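Local coordinates for mandelate racemase/muconate lactonizing protein (Thermobispora bispora, PDB 3VC5) that probably dehydrates D-glucarate to 5-dehydro-4-deoxy-D-glucarate with the aid of magnesium, as a glucarate dehydratase of the mandelate racemase/muconate lactonizing enzyme family, at residues Ala285-Val290 with Val307-His312; Val291-Leu296 with His313-Leu318; Glu301-Gly306 with Phe331-Ser336; Lys209-Val214 with Arg237-Ala242. All coordinates share one frame; numbering follows the deposited sequence.

Contact 1. Residues Ala285-Val290 with Val307-His312; sequences ATNMCV and VLLIDH
Thr286 lies in parallel register with Leu308, and its backbone makes both direct hydrogen bonds of this contact. Thr286 N donates to Val307 O at 3.2 Å, and Thr286 O accepts from Leu309 N at 3.1 Å over a nearly straight N-H...O angle of 166°. On the sheet face that carries Ala285 and Val307, the methyl of Ala285 does the touching: its CB sits 3.6 Å from Leu309 CD1. On the other face Leu308 CD1 reaches past Thr286 to the returning chain, 3.8 Å from Val290 CG1, the two side chains meeting at about a right angle. The strands are the two ends of the beta-alpha-beta unit 284-286, 296-302, 307-310 in the (beta/alpha)7beta barrel of the enolase superfamily, and just past the first stands Asn287, a magnesium ligand of this protein, although no metal is bound to this chain in the model. Its CG is turned between backbone N and carbonyl carbon (chi1 51°), and OD1 passes 3.5 Å from Leu309 CD2. Beyond the strand, one water donates to both Val290 O and Leu309 O, bridging the two chain segments. The turn itself is shaped by Thr286 OG1, which accepts from Met288 N at 2.9 Å, an ST turn, and from Cys289 N; Asp265 holds the same hydroxyl from outside. Farther along, Asp311 caps the next helix and hydrogen-bonds His338, a predicted proton acceptor.

Contact 2. Residues Val291-Leu296 with His313-Leu318; sequences VTPEHL and HYWGGL
Trp315 lays its indole against the backbone of Val291-Pro293, and this one side chain provides the largest share of the contact. Its CG is anti to the carbonyl carbon (chi1 -76°) and the ring is turned crosswise by chi2 of 86°, which carries the six-membered ring over the loop. Val291 C and Thr292 N sit over one face, 3.5 Å above the plane, so the peptide unit between Val291 and Thr292 lies over the ring near its rim. At the far end CZ3 meets Pro293 CD at 3.8 Å, and Leu296, pointing against the Trp315 side chain, brings CD1 to the same ring carbon at an oblique position, 4.0 Å away.

Tyr314 goes another way. Its CG stands between backbone N and carbonyl carbon (chi1 61°), and the ring turns its CD1-CE1 edge to the loop: Val291 O lies near the ring plane, 3.3 Å from CD1, while Val291 CB touches CE1 at 3.6 Å. Val291 O, buried here, has no hydrogen-bonding partner in the model. In the barrel, these residues join the loop after strand 284-286 to the short helix 312-315 that follows the next strand, with Tyr314 beside the magnesium-site residue Asn287 and in a cation-pi contact with Lys125 of helix 123-146. A water accepts from Thr292 OG1 at 2.7 Å and donates to Tyr314 O. The loop is braced from within by His295, whose ND1 takes Val291 N in the ring plane at 3.0 Å while Thr292 CG2 rests over the ring centre.

Contact 3. Residues Glu301-Gly306 with Phe331-Ser336; sequences ERRPIG and FGIELS
Arg303 grips Phe331 O end-on with two nitrogens, NH1 at 2.9 Å and NH2 at 2.8 Å from that single oxygen. The acceptor lies within 1° of the guanidinium plane; NH2 comes in the carbonyl plane on a lone pair, whereas NH1 is tilted 22° from it. A bend at chi2 (-80°) turns the arginine chain to bring the group there, and NH1 also passes 3.8 Å from Ile333 CG1. Arg303 NE has a weak bond back to Val300 O. The second crossing point is pure backbone: Glu334 N donates to Gly306 O at 2.9 Å, just before strand 307-310 begins. Glu334 OE1 is taken elsewhere, by His362 NE2. Beside the polar links, Ile305 CD1 and Ile333 CG2 make a long apolar contact at 4.2 Å.

Phe331, the first residue past helix 318-330, offers its carbonyl to Arg303 just before Gly332, the positive-phi C-prime residue of the Schellman motif ending that helix. The contact thus ties the turn after helix 296-302 to the turn before strand 334-337, at the N-terminal ends of neighbouring barrel strands. There Phe331 also stacks on Phe331 of the second subunit, while Ile305 packs on helix 270-277 and Ile333 on helix 318-330.

Contact 4. Residues Lys209-Val214 with Arg237-Ala242; sequences KLKGGV and RLDPNA. With PO4 (phosphate ion), chain B.
The active-site end of two adjacent parallel barrel strands, 208-211 and 236-239, brings the predicted proton acceptor Lys211 beside the magnesium-site residue Asp239. Lys211 NZ bonds Asp239 OD2 at 3.1 Å, a salt bridge that meets the carboxylate 45° out of its plane. The same NZ donates to Asn241 OD1 at 2.7 Å, in the amide's carbonyl plane on a lone pair, and to phosphate O4, also at 2.7 Å. Bends at chi2 and chi3 curl the lysine round to reach all three. Lys209 behaves differently: fully extended, it projects from the same sheet face and its NZ makes a weak 3.3 Å salt bridge to Asp239 OD2, with Glu264 and Asp365 as further partners.

This is the beta-alpha-beta unit 208-211, 217-230, 236-239 of the enolase-superfamily barrel, with strand directions only 18° apart. Leu210 N to Arg237 O and Asp239 N to Leu210 O, both 2.9 Å, join the strands, and Gly212 N reaches Asp239 O from above its carbonyl plane. On the opposite face, Leu210 and Leu238 lie side by side, CD2 to CD1 at 4.0 Å, with helix 217-230 packed on Leu210. Past the strand, Asp239 OD1 accepts from Asn241 N in an Asx turn, consistent with a fixed place for the Asn241 amide; a water donating to Asn241 OD1 and Gly212 O links it to Lys209-Val214. The phosphate, probably from the crystallisation liquor, is also bound by Asn42, His47, His367 and Arg421.

In the fold
Contacts 1, 3 and 4 all reach the same barrel sheet. Contact 4 comes first in the chain and closes before the others open; contacts 1, 2 and 3 have alternating segments and interlock. Strand 307-310 pairs with 284-286 in contact 1 and with 334-337 beside contact 3, where Leu308 bonds Glu334 and Ser336; contacts 1 and 3 are about 9 Å apart between centres. Contact 2, its centre also about 9 Å from that of contact 1, continues from its strand ends, with Tyr314 packed on Asn287. Contact 4 lies about 14 Å from contact 1 between centres, with strand 262-264 between, and Asn241 meets Met288. Contacts 1 and 4 thus supply magnesium-site residues from separate strands, while contact 3 lies at the far end.

Contact 1. Residues Ala285-Val290 with Val307-His312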
loop_
_atom_site.group_PDB
_atom_site.type_symbol
_atom_site.label_atom_id
_atom_site.label_comp_id
_atom_site.label_asym_id
_atom_site.label_seq_id
_atom_site.Cartn_x
_atom_site.Cartn_y
_atom_site.Cartn_z
ATOM N N ALA A 285 -14.402 8.284 14.640
ATOM C CA ALA A 285 -13.294 7.371 14.422
ATOM C C ALA A 285 -13.750 5.974 14.790
ATOM O O ALA A 285 -14.735 5.804 15.513
ATOM C CB ALA A 285 -12.112 7.768 15.328
ATOM N N THR A 286 -12.999 4.955 14.361
ATOM C CA THR A 286 -13.347 3.605 14.796
ATOM C C THR A 286 -12.121 2.704 14.924
ATOM O O THR A 286 -11.123 2.863 14.167
ATOM C CB THR A 286 -14.359 2.924 13.810
ATOM O OG1 THR A 286 -14.934 1.781 14.451
ATOM C CG2 THR A 286 -13.670 2.492 12.534
ATOM N N ASN A 287 -12.224 1.742 15.845
ATOM C CA ASN A 287 -11.460 0.489 15.739
ATOM C C ASN A 287 -12.390 -0.696 15.994
ATOM O O ASN A 287 -11.963 -1.728 16.534
ATOM C CB ASN A 287 -10.273 0.449 16.714
ATOM C CG ASN A 287 -10.666 0.780 18.163
ATOM O OD1 ASN A 287 -10.371 1.873 18.637
ATOM N ND2 ASN A 287 -11.287 -0.168 18.878
ATOM N N MET A 288 -13.661 -0.552 15.574
ATOM C CA MET A 288 -14.683 -1.592 15.802
ATOM C C MET A 288 -15.462 -1.946 14.575
ATOM O O MET A 288 -15.686 -3.127 14.364
ATOM C CB MET A 288 -15.675 -1.228 16.932
ATOM C CG MET A 288 -14.969 -1.079 18.291
ATOM S SD MET A 288 -16.106 -0.563 19.614
ATOM C CE MET A 288 -17.123 -2.026 19.842
ATOM N N CYS A 289 -15.881 -0.962 13.774
ATOM C CA CYS A 289 -16.721 -1.294 12.611
ATOM C C CYS A 289 -15.898 -1.384 11.321
ATOM O O CYS A 289 -16.410 -1.780 10.289
ATOM C CB CYS A 289 -17.900 -0.291 12.479
ATOM S SG CYS A 289 -17.486 1.404 11.946
ATOM N N VAL A 290 -14.643 -0.929 11.370
ATOM C CA VAL A 290 -13.693 -1.124 10.258
ATOM C C VAL A 290 -12.398 -1.656 10.844
ATOM O O VAL A 290 -11.636 -0.875 11.469
ATOM C CB VAL A 290 -13.415 0.205 9.517
ATOM C CG1 VAL A 290 -12.439 0.002 8.353
ATOM C CG2 VAL A 290 -14.738 0.828 9.018
ATOM N N VAL A 307 -12.025 9.068 10.554
ATOM C CA VAL A 307 -10.713 8.665 11.085
ATOM C C VAL A 307 -10.705 7.155 11.355
ATOM O O VAL A 307 -11.582 6.646 12.064
ATOM C CB VAL A 307 -10.384 9.397 12.403
ATOM C CG1 VAL A 307 -9.004 8.982 12.906
ATOM C CG2 VAL A 307 -10.454 10.918 12.215
ATOM N N LEU A 308 -9.730 6.444 10.787
ATOM C CA LEU A 308 -9.525 5.021 11.086
ATOM C C LEU A 308 -8.358 4.908 12.087
ATOM O O LEU A 308 -7.292 5.484 11.840
ATOM C CB LEU A 308 -9.138 4.231 9.823
ATOM C CG LEU A 308 -8.860 2.748 10.062
ATOM C CD1 LEU A 308 -10.130 2.055 10.609
ATOM C CD2 LEU A 308 -8.383 2.094 8.755
ATOM N N LEU A 309 -8.545 4.166 13.179
ATOM C CA LEU A 309 -7.409 3.816 14.051
ATOM C C LEU A 309 -6.854 2.527 13.458
ATOM O O LEU A 309 -7.489 1.474 13.532
ATOM C CB LEU A 309 -7.858 3.578 15.500
ATOM C CG LEU A 309 -7.995 4.838 16.375
ATOM C CD1 LEU A 309 -9.178 5.730 15.943
ATOM C CD2 LEU A 309 -8.129 4.456 17.839
ATOM N N ILE A 310 -5.700 2.623 12.822
ATOM C CA ILE A 310 -5.016 1.445 12.296
ATOM C C ILE A 310 -4.381 0.703 13.494
ATOM O O ILE A 310 -4.193 1.270 14.590
ATOM C CB ILE A 310 -3.933 1.897 11.290
ATOM C CG1 ILE A 310 -3.496 0.759 10.370
ATOM C CG2 ILE A 310 -2.698 2.445 12.009
ATOM C CD1 ILE A 310 -4.628 0.304 9.442
ATOM N N ASP A 311 -4.039 -0.562 13.289
ATOM C CA ASP A 311 -3.421 -1.347 14.355
ATOM C C ASP A 311 -2.756 -2.535 13.695
ATOM O O ASP A 311 -3.457 -3.416 13.162
ATOM C CB ASP A 311 -4.452 -1.779 15.417
ATOM C CG ASP A 311 -3.822 -2.560 16.559
ATOM O OD1 ASP A 311 -2.764 -3.224 16.318
ATOM O OD2 ASP A 311 -4.419 -2.603 17.667
ATOM N N HIS A 312 -1.430 -2.522 13.639
ATOM C CA HIS A 312 -0.715 -3.576 12.896
ATOM C C HIS A 312 -0.958 -4.945 13.482
ATOM O O HIS A 312 -0.718 -5.963 12.794
ATOM C CB HIS A 312 0.783 -3.282 12.804
ATOM C CG HIS A 312 1.557 -3.570 14.061
ATOM N ND1 HIS A 312 1.819 -2.600 15.004
ATOM C CD2 HIS A 312 2.143 -4.713 14.517
ATOM C CE1 HIS A 312 2.528 -3.126 15.991
ATOM N NE2 HIS A 312 2.785 -4.396 15.698
HETATM O O HOH W 1 -9.251 -0.678 13.028
#

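Contact 2. Residues Val291-Leu296 with His313-Leu318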
loop_
_atom_site.group_PDB
_atom_site.type_symbol
_atom_site.label_atom_id
_atom_site.label_comp_id
_atom_site.label_asym_id
_atom_site.label_seq_id
_atom_site.Cartn_x
_atom_site.Cartn_y
_atom_site.Cartn_z
ATOM N N VAL A 291 -12.175 -2.968 10.708
ATOM C CA VAL A 291 -11.049 -3.606 11.404
ATOM C C VAL A 291 -10.317 -4.610 10.510
ATOM O O VAL A 291 -9.434 -5.326 10.968
ATOM C CB VAL A 291 -11.470 -4.261 12.764
ATOM C CG1 VAL A 291 -11.981 -3.189 13.753
ATOM C CG2 VAL A 291 -12.544 -5.300 12.515
ATOM N N THR A 292 -10.736 -4.701 9.243
ATOM C CA THR A 292 -10.063 -5.613 8.319
ATOM C C THR A 292 -10.362 -5.082 6.904
ATOM O O THR A 292 -11.302 -4.311 6.734
ATOM C CB THR A 292 -10.550 -7.080 8.549
ATOM O OG1 THR A 292 -9.692 -7.964 7.835
ATOM C CG2 THR A 292 -11.982 -7.309 8.067
ATOM N N PRO A 293 -9.545 -5.415 5.902
ATOM C CA PRO A 293 -9.759 -4.705 4.635
ATOM C C PRO A 293 -11.125 -4.899 3.985
ATOM O O PRO A 293 -11.617 -3.980 3.313
ATOM C CB PRO A 293 -8.606 -5.251 3.742
ATOM C CG PRO A 293 -7.485 -5.515 4.761
ATOM C CD PRO A 293 -8.252 -6.159 5.900
ATOM N N GLU A 294 -11.767 -6.034 4.210
ATOM C CA GLU A 294 -13.079 -6.325 3.617
ATOM C C GLU A 294 -14.135 -5.308 4.074
ATOM O O GLU A 294 -15.188 -5.198 3.470
ATOM C CB GLU A 294 -13.552 -7.740 3.991
ATOM C CG GLU A 294 -12.995 -8.877 3.116
ATOM C CD GLU A 294 -13.677 -10.228 3.368
ATOM O OE1 GLU A 294 -13.243 -11.250 2.783
ATOM O OE2 GLU A 294 -14.656 -10.270 4.146
ATOM N N HIS A 295 -13.870 -4.610 5.160
ATOM C CA HIS A 295 -14.832 -3.616 5.674
ATOM C C HIS A 295 -14.761 -2.283 4.928
ATOM O O HIS A 295 -15.623 -1.412 5.099
ATOM C CB HIS A 295 -14.549 -3.334 7.161
ATOM C CG HIS A 295 -14.797 -4.520 8.045
ATOM N ND1 HIS A 295 -14.285 -4.631 9.317
ATOM C CD2 HIS A 295 -15.473 -5.674 7.810
ATOM C CE1 HIS A 295 -14.651 -5.793 9.839
ATOM N NE2 HIS A 295 -15.388 -6.438 8.945
ATOM N N LEU A 296 -13.696 -2.070 4.162
ATOM C CA LEU A 296 -13.443 -0.720 3.653
ATOM C C LEU A 296 -14.404 -0.282 2.535
ATOM O O LEU A 296 -14.833 0.868 2.537
ATOM C CB LEU A 296 -11.974 -0.525 3.254
ATOM C CG LEU A 296 -11.008 -0.472 4.453
ATOM C CD1 LEU A 296 -9.567 -0.847 4.029
ATOM C CD2 LEU A 296 -11.071 0.903 5.138
ATOM N N HIS A 313 -1.403 -5.008 14.750
ATOM C CA HIS A 313 -1.589 -6.320 15.387
ATOM C C HIS A 313 -2.777 -7.075 14.815
ATOM O O HIS A 313 -2.866 -8.292 14.978
ATOM C CB HIS A 313 -1.770 -6.189 16.909
ATOM C CG HIS A 313 -0.623 -5.511 17.598
ATOM N ND1 HIS A 313 -0.599 -4.154 17.799
ATOM C CD2 HIS A 313 0.498 -6.006 18.184
ATOM C CE1 HIS A 313 0.518 -3.831 18.460
ATOM N NE2 HIS A 313 1.208 -4.941 18.678
ATOM N N TYR A 314 -3.713 -6.370 14.177
ATOM C CA TYR A 314 -4.812 -7.123 13.526
ATOM C C TYR A 314 -5.042 -6.711 12.077
ATOM O O TYR A 314 -5.875 -7.338 11.411
ATOM C CB TYR A 314 -6.130 -7.104 14.357
ATOM C CG TYR A 314 -6.726 -5.726 14.611
ATOM C CD1 TYR A 314 -7.508 -5.096 13.649
ATOM C CD2 TYR A 314 -6.513 -5.054 15.821
ATOM C CE1 TYR A 314 -8.104 -3.859 13.894
ATOM C CE2 TYR A 314 -7.101 -3.831 16.074
ATOM C CZ TYR A 314 -7.847 -3.210 15.091
ATOM O OH TYR A 314 -8.409 -1.977 15.362
ATOM N N TRP A 315 -4.298 -5.710 11.571
ATOM C CA TRP A 315 -4.352 -5.388 10.125
ATOM C C TRP A 315 -3.248 -6.129 9.347
ATOM O O TRP A 315 -3.125 -5.969 8.148
ATOM C CB TRP A 315 -4.295 -3.879 9.854
ATOM C CG TRP A 315 -5.588 -3.168 10.135
ATOM C CD1 TRP A 315 -6.009 -2.666 11.341
ATOM C CD2 TRP A 315 -6.619 -2.860 9.187
ATOM N NE1 TRP A 315 -7.218 -2.029 11.201
ATOM C CE2 TRP A 315 -7.639 -2.148 9.892
ATOM C CE3 TRP A 315 -6.783 -3.109 7.817
ATOM C CZ2 TRP A 315 -8.801 -1.679 9.268
ATOM C CZ3 TRP A 315 -7.968 -2.644 7.176
ATOM C CH2 TRP A 315 -8.952 -1.919 7.917
ATOM N N GLY A 316 -2.425 -6.910 10.044
ATOM C CA GLY A 316 -1.501 -7.817 9.359
ATOM C C GLY A 316 -0.077 -7.331 9.213
ATOM O O GLY A 316 0.610 -7.700 8.237
ATOM N N GLY A 317 0.420 -6.594 10.203
ATOM C CA GLY A 317 1.821 -6.205 10.173
ATOM C C GLY A 317 2.069 -4.794 9.679
ATOM O O GLY A 317 1.126 -4.066 9.282
ATOM N N LEU A 318 3.343 -4.390 9.681
ATOM C CA LEU A 318 3.656 -3.016 9.338
ATOM C C LEU A 318 3.424 -2.662 7.858
ATOM O O LEU A 318 2.882 -1.596 7.533
ATOM C CB LEU A 318 5.084 -2.657 9.755
ATOM C CG LEU A 318 5.457 -3.095 11.181
ATOM C CD1 LEU A 318 6.798 -2.473 11.526
ATOM C CD2 LEU A 318 4.394 -2.665 12.220
HETATM O O HOH W 2 -7.230 -7.718 8.992
#

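Contact 3. Residues Glu301-Gly306 with Phe331-Ser336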
loop_
_atom_site.group_PDB
_atom_site.type_symbol
_atom_site.label_atom_id
_atom_site.label_comp_id
_atom_site.label_asym_id
_atom_site.label_seq_id
_atom_site.Cartn_x
_atom_site.Cartn_y
_atom_site.Cartn_z
ATOM N N GLU A 301 -18.568 3.734 1.153
ATOM C CA GLU A 301 -19.905 4.020 0.661
ATOM C C GLU A 301 -20.759 4.742 1.696
ATOM O O GLU A 301 -21.379 5.753 1.369
ATOM C CB GLU A 301 -20.571 2.715 0.287
ATOM C CG GLU A 301 -21.812 2.808 -0.490
ATOM C CD GLU A 301 -22.162 1.424 -0.972
ATOM O OE1 GLU A 301 -22.086 1.171 -2.195
ATOM O OE2 GLU A 301 -22.434 0.571 -0.100
ATOM N N ARG A 302 -20.772 4.261 2.943
ATOM C CA ARG A 302 -21.661 4.857 3.972
ATOM C C ARG A 302 -21.042 6.008 4.762
ATOM O O ARG A 302 -21.758 6.838 5.364
ATOM C CB ARG A 302 -22.097 3.792 4.979
ATOM C CG ARG A 302 -22.989 2.689 4.428
ATOM C CD ARG A 302 -24.348 3.214 3.923
ATOM N NE ARG A 302 -25.075 4.038 4.909
ATOM C CZ ARG A 302 -25.794 3.562 5.930
ATOM N NH1 ARG A 302 -25.894 2.245 6.143
ATOM N NH2 ARG A 302 -26.437 4.414 6.752
ATOM N N ARG A 303 -19.718 6.045 4.791
ATOM C CA ARG A 303 -18.976 7.052 5.562
ATOM C C ARG A 303 -19.333 7.045 7.059
ATOM O O ARG A 303 -19.770 8.052 7.619
ATOM C CB ARG A 303 -19.123 8.444 4.933
ATOM C CG ARG A 303 -18.539 8.530 3.511
ATOM C CD ARG A 303 -17.007 8.705 3.558
ATOM N NE ARG A 303 -16.315 8.495 2.276
ATOM C CZ ARG A 303 -15.031 8.805 2.084
ATOM N NH1 ARG A 303 -14.338 9.352 3.083
ATOM N NH2 ARG A 303 -14.434 8.587 0.907
ATOM N N PRO A 304 -19.114 5.903 7.725
ATOM C CA PRO A 304 -19.283 5.852 9.182
ATOM C C PRO A 304 -18.169 6.625 9.900
ATOM O O PRO A 304 -18.308 6.956 11.076
ATOM C CB PRO A 304 -19.135 4.362 9.490
ATOM C CG PRO A 304 -18.221 3.839 8.396
ATOM C CD PRO A 304 -18.621 4.623 7.164
ATOM N N ILE A 305 -17.059 6.872 9.215
ATOM C CA ILE A 305 -15.896 7.470 9.893
ATOM C C ILE A 305 -15.187 8.495 9.038
ATOM O O ILE A 305 -15.212 8.436 7.807
ATOM C CB ILE A 305 -14.863 6.429 10.328
ATOM C CG1 ILE A 305 -14.262 5.757 9.082
ATOM C CG2 ILE A 305 -15.481 5.446 11.353
ATOM C CD1 ILE A 305 -13.174 4.711 9.356
ATOM N N GLY A 306 -14.531 9.429 9.727
ATOM C CA GLY A 306 -13.581 10.309 9.121
ATOM C C GLY A 306 -12.165 9.909 9.515
ATOM O O GLY A 306 -11.205 10.379 8.888
ATOM N N PHE A 331 -8.962 8.125 0.050
ATOM C CA PHE A 331 -10.398 8.332 0.217
ATOM C C PHE A 331 -10.740 9.392 1.229
ATOM O O PHE A 331 -11.904 9.591 1.541
ATOM C CB PHE A 331 -11.091 6.999 0.542
ATOM C CG PHE A 331 -11.131 6.059 -0.619
ATOM C CD1 PHE A 331 -12.221 6.040 -1.488
ATOM C CD2 PHE A 331 -10.067 5.211 -0.880
ATOM C CE1 PHE A 331 -12.249 5.172 -2.565
ATOM C CE2 PHE A 331 -10.095 4.344 -1.956
ATOM C CZ PHE A 331 -11.183 4.325 -2.816
ATOM N N GLY A 332 -9.725 10.095 1.726
ATOM C CA GLY A 332 -9.958 11.200 2.669
ATOM C C GLY A 332 -10.202 10.756 4.106
ATOM O O GLY A 332 -10.682 11.543 4.934
ATOM N N ILE A 333 -9.889 9.502 4.417
ATOM C CA ILE A 333 -10.035 9.004 5.780
ATOM C C ILE A 333 -8.682 9.182 6.445
ATOM O O ILE A 333 -7.674 8.690 5.947
ATOM C CB ILE A 333 -10.431 7.509 5.793
ATOM C CG1 ILE A 333 -11.832 7.349 5.176
ATOM C CG2 ILE A 333 -10.386 6.920 7.218
ATOM C CD1 ILE A 333 -12.214 5.941 4.837
ATOM N N GLU A 334 -8.653 9.923 7.531
ATOM C CA GLU A 334 -7.371 10.153 8.233
ATOM C C GLU A 334 -7.020 8.985 9.146
ATOM O O GLU A 334 -7.871 8.154 9.422
ATOM C CB GLU A 334 -7.411 11.472 8.983
ATOM C CG GLU A 334 -7.496 12.615 8.024
ATOM C CD GLU A 334 -7.809 13.906 8.690
ATOM O OE1 GLU A 334 -7.798 13.966 9.946
ATOM O OE2 GLU A 334 -8.063 14.869 7.941
ATOM N N LEU A 335 -5.764 8.922 9.597
ATOM C CA LEU A 335 -5.319 7.799 10.413
ATOM C C LEU A 335 -4.872 8.177 11.785
ATOM O O LEU A 335 -4.131 9.170 11.970
ATOM C CB LEU A 335 -4.176 7.040 9.743
ATOM C CG LEU A 335 -4.498 5.594 9.304
ATOM C CD1 LEU A 335 -5.530 5.537 8.236
ATOM C CD2 LEU A 335 -3.239 4.864 8.834
ATOM N N SER A 336 -5.321 7.372 12.742
ATOM C CA SER A 336 -4.755 7.377 14.075
ATOM C C SER A 336 -4.297 5.935 14.341
ATOM O O SER A 336 -4.147 5.150 13.392
ATOM C CB SER A 336 -5.815 7.829 15.086
ATOM O OG SER A 336 -5.281 7.923 16.392
#

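Contact 4. Residues Lys209-Val214 with Arg237-Ala242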
loop_
_atom_site.group_PDB
_atom_site.type_symbol
_atom_site.label_atom_id
_atom_site.label_comp_id
_atom_site.label_asym_id
_atom_site.label_seq_id
_atom_site.Cartn_x
_atom_site.Cartn_y
_atom_site.Cartn_z
ATOM N N LYS A 209 -7.105 11.206 25.506
ATOM C CA LYS A 209 -8.226 10.346 25.166
ATOM C C LYS A 209 -8.877 9.881 26.455
ATOM O O LYS A 209 -8.191 9.532 27.412
ATOM C CB LYS A 209 -7.720 9.123 24.401
ATOM C CG LYS A 209 -8.776 8.124 24.052
ATOM C CD LYS A 209 -8.161 6.972 23.289
ATOM C CE LYS A 209 -9.317 6.147 22.724
ATOM N NZ LYS A 209 -8.895 5.001 21.967
ATOM N N LEU A 210 -10.202 9.876 26.492
ATOM C CA LEU A 210 -10.913 9.296 27.615
ATOM C C LEU A 210 -11.655 8.073 27.168
ATOM O O LEU A 210 -12.497 8.155 26.243
ATOM C CB LEU A 210 -11.916 10.304 28.204
ATOM C CG LEU A 210 -12.802 9.813 29.369
ATOM C CD1 LEU A 210 -11.979 9.275 30.555
ATOM C CD2 LEU A 210 -13.772 10.903 29.850
ATOM N N LYS A 211 -11.383 6.947 27.836
ATOM C CA LYS A 211 -12.166 5.726 27.645
ATOM C C LYS A 211 -13.519 5.906 28.309
ATOM O O LYS A 211 -13.582 6.086 29.523
ATOM C CB LYS A 211 -11.449 4.532 28.308
ATOM C CG LYS A 211 -12.081 3.188 28.016
ATOM C CD LYS A 211 -11.969 2.896 26.502
ATOM C CE LYS A 211 -11.225 1.665 26.203
ATOM N NZ LYS A 211 -11.180 1.502 24.698
ATOM N N GLY A 212 -14.598 5.811 27.521
ATOM C CA GLY A 212 -15.956 5.953 28.074
ATOM C C GLY A 212 -16.788 4.667 27.996
ATOM O O GLY A 212 -16.233 3.545 27.959
ATOM N N GLY A 213 -18.114 4.820 27.971
ATOM C CA GLY A 213 -19.043 3.690 27.979
ATOM C C GLY A 213 -19.123 3.044 29.355
ATOM O O GLY A 213 -19.536 1.891 29.501
ATOM N N VAL A 214 -18.705 3.789 30.374
ATOM C CA VAL A 214 -18.638 3.286 31.732
ATOM C C VAL A 214 -19.716 3.939 32.593
ATOM O O VAL A 214 -20.459 3.247 33.300
ATOM C CB VAL A 214 -17.242 3.589 32.319
ATOM C CG1 VAL A 214 -17.167 3.216 33.808
ATOM C CG2 VAL A 214 -16.162 2.875 31.504
ATOM N N ARG A 237 -10.248 13.324 22.867
ATOM C CA ARG A 237 -11.051 12.283 22.207
ATOM C C ARG A 237 -11.865 11.590 23.268
ATOM O O ARG A 237 -11.439 11.525 24.403
ATOM C CB ARG A 237 -10.130 11.230 21.564
ATOM C CG ARG A 237 -9.070 11.796 20.624
ATOM C CD ARG A 237 -7.809 10.885 20.632
ATOM N NE ARG A 237 -6.865 11.340 19.645
ATOM C CZ ARG A 237 -5.768 10.689 19.282
ATOM N NH1 ARG A 237 -5.012 11.215 18.322
ATOM N NH2 ARG A 237 -5.418 9.538 19.883
ATOM N N LEU A 238 -13.026 11.046 22.890
ATOM C CA LEU A 238 -13.865 10.284 23.802
ATOM C C LEU A 238 -14.231 8.986 23.105
ATOM O O LEU A 238 -14.634 9.020 21.934
ATOM C CB LEU A 238 -15.136 11.065 24.157
ATOM C CG LEU A 238 -16.186 10.360 25.043
ATOM C CD1 LEU A 238 -15.618 9.935 26.392
ATOM C CD2 LEU A 238 -17.409 11.276 25.245
ATOM N N ASP A 239 -14.105 7.859 23.820
ATOM C CA ASP A 239 -14.221 6.528 23.209
ATOM C C ASP A 239 -15.175 5.609 23.998
ATOM O O ASP A 239 -14.737 4.872 24.876
ATOM C CB ASP A 239 -12.818 5.896 23.134
ATOM C CG ASP A 239 -12.835 4.502 22.556
ATOM O OD1 ASP A 239 -13.845 4.097 21.914
ATOM O OD2 ASP A 239 -11.821 3.800 22.749
ATOM N N PRO A 240 -16.485 5.635 23.674
ATOM C CA PRO A 240 -17.425 4.779 24.400
ATOM C C PRO A 240 -17.506 3.303 23.933
ATOM O O PRO A 240 -18.315 2.548 24.471
ATOM C CB PRO A 240 -18.786 5.477 24.197
ATOM C CG PRO A 240 -18.493 6.779 23.551
ATOM C CD PRO A 240 -17.183 6.647 22.859
ATOM N N ASN A 241 -16.677 2.891 22.967
ATOM C CA ASN A 241 -16.707 1.516 22.461
ATOM C C ASN A 241 -18.129 1.010 22.164
ATOM O O ASN A 241 -18.500 -0.104 22.562
ATOM C CB ASN A 241 -15.972 0.541 23.392
ATOM C CG ASN A 241 -14.472 0.674 23.308
ATOM O OD1 ASN A 241 -13.827 1.137 24.266
ATOM N ND2 ASN A 241 -13.884 0.255 22.170
ATOM N N ALA A 242 -18.899 1.851 21.480
ATOM C CA ALA A 242 -20.222 1.492 20.948
ATOM C C ALA A 242 -21.302 1.337 22.030
ATOM O O ALA A 242 -22.314 0.656 21.822
ATOM C CB ALA A 242 -20.132 0.235 20.080
HETATM P P PO4 B . -9.119 -1.617 25.992
HETATM O O1 PO4 B . -10.096 -1.573 27.102
HETATM O O2 PO4 B . -7.760 -1.545 26.657
HETATM O O3 PO4 B . -9.223 -2.872 25.232
HETATM O O4 PO4 B . -9.364 -0.487 25.130
HETATM O O HOH W 3 -15.153 1.492 26.614
#